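PDB 2FOK: FOKI restriction endonuclease from Planomicrobium okeanokoites, which recognises an asymmetric DNA sequence and, as a type IIS restriction endonuclease, hydrolyses both strands a short distance outside it with the help of metal ions. Local coordinates for residues I151-I156 with D235-V240; P161-L166 with K273-A278. All blocks are in the same frame, centred on the assembly; numbering follows the deposited sequence.

Contact 1: residues I151-I156 with D235-V240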
loop_
_atom_site.group_PDB
_atom_site.type_symbol
_atom_site.label_atom_id
_atom_site.label_comp_id
_atom_site.label_asym_id
_atom_site.label_seq_id
_atom_site.Cartn_x
_atom_site.Cartn_y
_atom_site.Cartn_z
ATOM N N ILE A 151 -22.485 -18.352 -3.800
ATOM C CA ILE A 151 -22.729 -16.919 -3.774
ATOM C C ILE A 151 -21.440 -16.157 -3.441
ATOM O O ILE A 151 -21.119 -15.155 -4.081
ATOM C CB ILE A 151 -23.837 -16.580 -2.745
ATOM C CG1 ILE A 151 -25.196 -17.043 -3.283
ATOM C CG2 ILE A 151 -23.879 -15.091 -2.486
ATOM C CD1 ILE A 151 -26.344 -16.899 -2.295
ATOM N N LEU A 152 -20.689 -16.654 -2.461
ATOM C CA LEU A 152 -19.440 -16.021 -2.052
ATOM C C LEU A 152 -18.380 -15.978 -3.150
ATOM O O LEU A 152 -17.770 -14.946 -3.377
ATOM C CB LEU A 152 -18.882 -16.732 -0.829
ATOM C CG LEU A 152 -19.551 -16.321 0.482
ATOM C CD1 LEU A 152 -18.937 -17.095 1.641
ATOM C CD2 LEU A 152 -19.377 -14.822 0.688
ATOM N N ILE A 153 -18.168 -17.101 -3.830
ATOM C CA ILE A 153 -17.186 -17.187 -4.913
ATOM C C ILE A 153 -17.567 -16.313 -6.109
ATOM O O ILE A 153 -16.703 -15.818 -6.840
ATOM C CB ILE A 153 -17.032 -18.659 -5.389
ATOM C CG1 ILE A 153 -16.224 -19.447 -4.352
ATOM C CG2 ILE A 153 -16.373 -18.706 -6.776
ATOM C CD1 ILE A 153 -15.769 -20.804 -4.827
ATOM N N GLU A 154 -18.865 -16.124 -6.319
ATOM C CA GLU A 154 -19.323 -15.293 -7.417
ATOM C C GLU A 154 -19.107 -13.842 -7.040
ATOM O O GLU A 154 -18.745 -13.019 -7.875
ATOM C CB GLU A 154 -20.805 -15.535 -7.689
ATOM C CG GLU A 154 -21.477 -14.382 -8.407
ATOM C CD GLU A 154 -21.697 -14.665 -9.871
ATOM O OE1 GLU A 154 -21.446 -15.816 -10.297
ATOM O OE2 GLU A 154 -22.123 -13.729 -10.589
ATOM N N ALA A 155 -19.350 -13.531 -5.773
ATOM C CA ALA A 155 -19.171 -12.184 -5.261
ATOM C C ALA A 155 -17.715 -11.752 -5.411
ATOM O O ALA A 155 -17.424 -10.676 -5.928
ATOM C CB ALA A 155 -19.582 -12.136 -3.794
ATOM N N ILE A 156 -16.798 -12.604 -4.966
ATOM C CA ILE A 156 -15.371 -12.291 -5.037
ATOM C C ILE A 156 -14.819 -12.235 -6.457
ATOM O O ILE A 156 -13.810 -11.574 -6.701
ATOM C CB ILE A 156 -14.519 -13.299 -4.198
ATOM C CG1 ILE A 156 -13.330 -12.554 -3.576
ATOM C CG2 ILE A 156 -14.060 -14.480 -5.074
ATOM C CD1 ILE A 156 -12.504 -13.363 -2.549
ATOM N N ASP A 235 -8.397 -18.302 0.256
ATOM C CA ASP A 235 -7.967 -19.555 0.853
ATOM C C ASP A 235 -9.190 -20.254 1.436
ATOM O O ASP A 235 -9.469 -21.413 1.120
ATOM C CB ASP A 235 -6.928 -19.276 1.942
ATOM C CG ASP A 235 -6.476 -20.531 2.665
ATOM O OD1 ASP A 235 -5.576 -21.242 2.153
ATOM O OD2 ASP A 235 -7.020 -20.802 3.761
ATOM N N LYS A 236 -9.930 -19.530 2.268
ATOM C CA LYS A 236 -11.120 -20.063 2.903
ATOM C C LYS A 236 -12.196 -20.501 1.911
ATOM O O LYS A 236 -13.089 -21.273 2.265
ATOM C CB LYS A 236 -11.691 -19.033 3.878
ATOM C CG LYS A 236 -10.801 -18.822 5.094
ATOM C CD LYS A 236 -11.577 -18.388 6.326
ATOM C CE LYS A 236 -11.357 -16.897 6.613
ATOM N NZ LYS A 236 -9.921 -16.494 6.557
ATOM N N LEU A 237 -12.106 -20.025 0.671
ATOM C CA LEU A 237 -13.077 -20.380 -0.358
ATOM C C LEU A 237 -12.512 -21.458 -1.275
ATOM O O LEU A 237 -13.157 -21.856 -2.245
ATOM C CB LEU A 237 -13.478 -19.143 -1.181
ATOM C CG LEU A 237 -14.437 -18.174 -0.475
ATOM C CD1 LEU A 237 -14.544 -16.885 -1.257
ATOM C CD2 LEU A 237 -15.815 -18.816 -0.331
ATOM N N GLY A 238 -11.302 -21.921 -0.959
ATOM C CA GLY A 238 -10.664 -22.972 -1.735
ATOM C C GLY A 238 -10.007 -22.597 -3.052
ATOM O O GLY A 238 -9.489 -23.470 -3.753
ATOM N N LEU A 239 -10.012 -21.315 -3.403
ATOM C CA LEU A 239 -9.412 -20.875 -4.660
ATOM C C LEU A 239 -7.891 -20.725 -4.563
ATOM O O LEU A 239 -7.187 -20.692 -5.579
ATOM C CB LEU A 239 -10.043 -19.547 -5.100
ATOM C CG LEU A 239 -11.569 -19.473 -4.998
ATOM C CD1 LEU A 239 -12.070 -18.143 -5.570
ATOM C CD2 LEU A 239 -12.177 -20.645 -5.760
ATOM N N VAL A 240 -7.389 -20.638 -3.339
ATOM C CA VAL A 240 -5.954 -20.491 -3.113
ATOM C C VAL A 240 -5.573 -21.319 -1.884
ATOM O O VAL A 240 -6.440 -21.689 -1.094
ATOM C CB VAL A 240 -5.599 -18.985 -2.879
ATOM C CG1 VAL A 240 -4.792 -18.815 -1.595
ATOM C CG2 VAL A 240 -4.859 -18.417 -4.085
#

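Contact 2: residues P161-L166 with K273-A278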
loop_
_atom_site.group_PDB
_atom_site.type_symbol
_atom_site.label_atom_id
_atom_site.label_comp_id
_atom_site.label_asym_id
_atom_site.label_seq_id
_atom_site.Cartn_x
_atom_site.Cartn_y
_atom_site.Cartn_z
ATOM N N PRO A 161 -9.153 -6.918 -7.363
ATOM C CA PRO A 161 -7.967 -7.348 -6.615
ATOM C C PRO A 161 -7.827 -8.853 -6.429
ATOM O O PRO A 161 -6.717 -9.383 -6.494
ATOM C CB PRO A 161 -8.097 -6.602 -5.295
ATOM C CG PRO A 161 -8.763 -5.320 -5.701
ATOM C CD PRO A 161 -9.803 -5.765 -6.714
ATOM N N ALA A 162 -8.946 -9.534 -6.188
ATOM C CA ALA A 162 -8.943 -10.986 -6.014
ATOM C C ALA A 162 -8.551 -11.598 -7.348
ATOM O O ALA A 162 -7.738 -12.512 -7.412
ATOM C CB ALA A 162 -10.325 -11.475 -5.601
ATOM N N ILE A 163 -9.129 -11.082 -8.426
ATOM C CA ILE A 163 -8.787 -11.588 -9.751
ATOM C C ILE A 163 -7.302 -11.342 -10.008
ATOM O O ILE A 163 -6.629 -12.171 -10.607
ATOM C CB ILE A 163 -9.631 -10.910 -10.854
ATOM C CG1 ILE A 163 -11.101 -11.310 -10.692
ATOM C CG2 ILE A 163 -9.123 -11.325 -12.241
ATOM C CD1 ILE A 163 -11.323 -12.799 -10.470
ATOM N N ARG A 164 -6.795 -10.203 -9.540
ATOM C CA ARG A 164 -5.383 -9.869 -9.706
ATOM C C ARG A 164 -4.508 -10.815 -8.899
ATOM O O ARG A 164 -3.455 -11.230 -9.367
ATOM C CB ARG A 164 -5.093 -8.436 -9.253
ATOM C CG ARG A 164 -3.622 -8.073 -9.349
ATOM C CD ARG A 164 -3.072 -8.390 -10.748
ATOM N NE ARG A 164 -1.799 -7.719 -11.012
ATOM C CZ ARG A 164 -1.151 -7.761 -12.176
ATOM N NH1 ARG A 164 -1.648 -8.443 -13.195
ATOM N NH2 ARG A 164 0.010 -7.133 -12.316
ATOM N N ILE A 165 -4.923 -11.145 -7.682
ATOM C CA ILE A 165 -4.128 -12.067 -6.885
ATOM C C ILE A 165 -4.079 -13.422 -7.609
ATOM O O ILE A 165 -3.039 -14.083 -7.626
ATOM C CB ILE A 165 -4.710 -12.252 -5.450
ATOM C CG1 ILE A 165 -4.586 -10.945 -4.655
ATOM C CG2 ILE A 165 -3.955 -13.353 -4.709
ATOM C CD1 ILE A 165 -3.182 -10.655 -4.115
ATOM N N LEU A 166 -5.200 -13.819 -8.218
ATOM C CA LEU A 166 -5.292 -15.093 -8.943
ATOM C C LEU A 166 -4.428 -15.123 -10.197
ATOM O O LEU A 166 -3.897 -16.164 -10.572
ATOM C CB LEU A 166 -6.738 -15.376 -9.340
ATOM C CG LEU A 166 -7.735 -15.739 -8.238
ATOM C CD1 LEU A 166 -8.991 -16.284 -8.907
ATOM C CD2 LEU A 166 -7.142 -16.764 -7.266
ATOM N N LYS A 273 -9.975 -22.404 -12.515
ATOM C CA LYS A 273 -11.242 -22.476 -13.241
ATOM C C LYS A 273 -11.915 -21.107 -13.174
ATOM O O LYS A 273 -12.485 -20.628 -14.152
ATOM C CB LYS A 273 -12.176 -23.504 -12.594
ATOM C CG LYS A 273 -11.859 -24.955 -12.897
ATOM C CD LYS A 273 -12.877 -25.874 -12.227
ATOM C CE LYS A 273 -12.383 -27.315 -12.175
ATOM N NZ LYS A 273 -12.449 -27.849 -10.793
ATOM N N VAL A 274 -11.845 -20.500 -11.995
ATOM C CA VAL A 274 -12.432 -19.191 -11.741
ATOM C C VAL A 274 -11.666 -18.154 -12.557
ATOM O O VAL A 274 -12.263 -17.258 -13.142
ATOM C CB VAL A 274 -12.357 -18.858 -10.216
ATOM C CG1 VAL A 274 -12.432 -17.365 -9.977
ATOM C CG2 VAL A 274 -13.479 -19.579 -9.471
ATOM N N LEU A 275 -10.346 -18.294 -12.611
ATOM C CA LEU A 275 -9.511 -17.360 -13.363
ATOM C C LEU A 275 -9.713 -17.558 -14.858
ATOM O O LEU A 275 -9.841 -16.591 -15.612
ATOM C CB LEU A 275 -8.026 -17.568 -13.017
ATOM C CG LEU A 275 -7.006 -16.427 -13.163
ATOM C CD1 LEU A 275 -5.841 -16.908 -14.009
ATOM C CD2 LEU A 275 -7.628 -15.207 -13.786
ATOM N N ARG A 276 -9.730 -18.815 -15.280
ATOM C CA ARG A 276 -9.917 -19.145 -16.686
ATOM C C ARG A 276 -11.198 -18.490 -17.215
ATOM O O ARG A 276 -11.191 -17.861 -18.273
ATOM C CB ARG A 276 -9.985 -20.669 -16.855
ATOM C CG ARG A 276 -9.227 -21.211 -18.058
ATOM C CD ARG A 276 -7.906 -21.866 -17.655
ATOM N NE ARG A 276 -7.022 -20.941 -16.951
ATOM C CZ ARG A 276 -6.711 -19.722 -17.388
ATOM N NH1 ARG A 276 -7.212 -19.274 -18.533
ATOM N NH2 ARG A 276 -5.906 -18.943 -16.675
ATOM N N ARG A 277 -12.290 -18.632 -16.467
ATOM C CA ARG A 277 -13.565 -18.044 -16.861
ATOM C C ARG A 277 -13.537 -16.510 -16.784
ATOM O O ARG A 277 -14.226 -15.837 -17.549
ATOM C CB ARG A 277 -14.699 -18.592 -15.977
ATOM C CG ARG A 277 -15.777 -17.552 -15.617
ATOM C CD ARG A 277 -17.067 -18.174 -15.094
ATOM N NE ARG A 277 -18.231 -17.407 -15.531
ATOM C CZ ARG A 277 -19.323 -17.203 -14.803
ATOM N NH1 ARG A 277 -19.416 -17.713 -13.579
ATOM N NH2 ARG A 277 -20.318 -16.468 -15.287
ATOM N N ALA A 278 -12.746 -15.963 -15.860
ATOM C CA ALA A 278 -12.640 -14.510 -15.692
ATOM C C ALA A 278 -11.820 -13.886 -16.810
ATOM O O ALA A 278 -11.881 -12.670 -17.062
ATOM C CB ALA A 278 -11.999 -14.182 -14.341
#

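Contact 1: residues I151-I156 with D235-V240
L237 pushes its isobutyl group against L152, I153 and I156 of the helix segment, and L239 joins it from the same turn. L237 is the larger contributor, with 91 of the 259 Å² buried between the segments. The turn ends helix 222-236 in a Schellman motif: G238 leaves helical geometry with phi 79°, and its N donates to D235 O at 2.8 Å. Strand 240-248 begins after L239. This helix-then-strand order, within the second recognition subdomain of a helix-turn-helix clan, is consistent with a winged-helix fold in which helix 146-157 covers the turn into the wing.

The packing is closest at two points. L152 CB rests on L237 CD2 at 3.7 Å, the two side chains crossing at about a right angle. I153 reaches the second point by extension. Its CB does not aim at the turn, but with chi2 at -168° the CG1-CD1 arm straightens, and I153 CD1 meets L239 CD2, also at 3.7 Å. On the way, I153 CG1 passes L237 CD2 at 4.1 Å, these side chains running alongside in opposite senses.

The I156 end is looser although it is buried: I156 CD1 stands 4.3 Å from L237 CD1, and the I156 and L239 side chains pass in opposite directions with I156 CG2 4.2 Å from L239 CD1. There W233 and L234 of helix 222-236 share the surface of I156, while F119 and Y138 lie against L152. Solvent comes nearer at I153 and G238, both partly exposed, and K236 is exposed. No hydrogen bond links the segments, and the one polar atom in the close set is L237 O, which has I153 CD1 at 3.8 Å.

Contact 2: residues P161-L166 with K273-A278
This is a buried helix-helix contact of apolar side chains, in which I163 and L166 of helix 160-169 meet V274, L275 and A278 of helix 269-279 inside the second recognition subdomain. The short axes approach to 10.2 Å and cross at -111°, a steep crossing consistent with the small patch of 219 Å². L166 and L275 account for more than half of it. L166 CB faces L275 CG at 4.0 Å, while L166 CD1 continues to V274 CG1 at 3.8 Å; L166 and V274 cross at about a right angle. Helix 269-279 follows strand 258-267 after one residue, the second long strand of what looks like the wing in a winged-helix fold, and the crossing lays this helix back across helix 160-169. V274 presents CG1 because chi1, 158°, sets that methyl opposite the backbone N. On the I163 side the spacing widens: I163 CG2 lies 4.4 Å from L275 CD2, and I163 CD1 reaches A278 CB at 4.2 Å. F357 also packs on I163, and L234 of helix 222-236 on L166. L275 CD1 comes to 4.0 Å from L166 O, a van der Waals approach to a backbone carbonyl.

Both contacts are largely buried and lie within the second recognition subdomain, their centres about 10 Å apart. Contact 1 sets a helix against a helix end and turn, whereas contact 2 sets two helices across each other. Neither has a hydrogen bond between its segments, but contact 1 includes the Schellman motif at G238 and contact 2 is helical throughout. They share no segment, yet helices 146-157 and 160-169 are consecutive in the chain and their partners follow in the same order. The two also touch directly: V274 CG2 lies 4.0 Å from I153 CG2 and 4.1 Å from L239 CD2, so the apolar surfaces join where V274 and I153 are partly exposed.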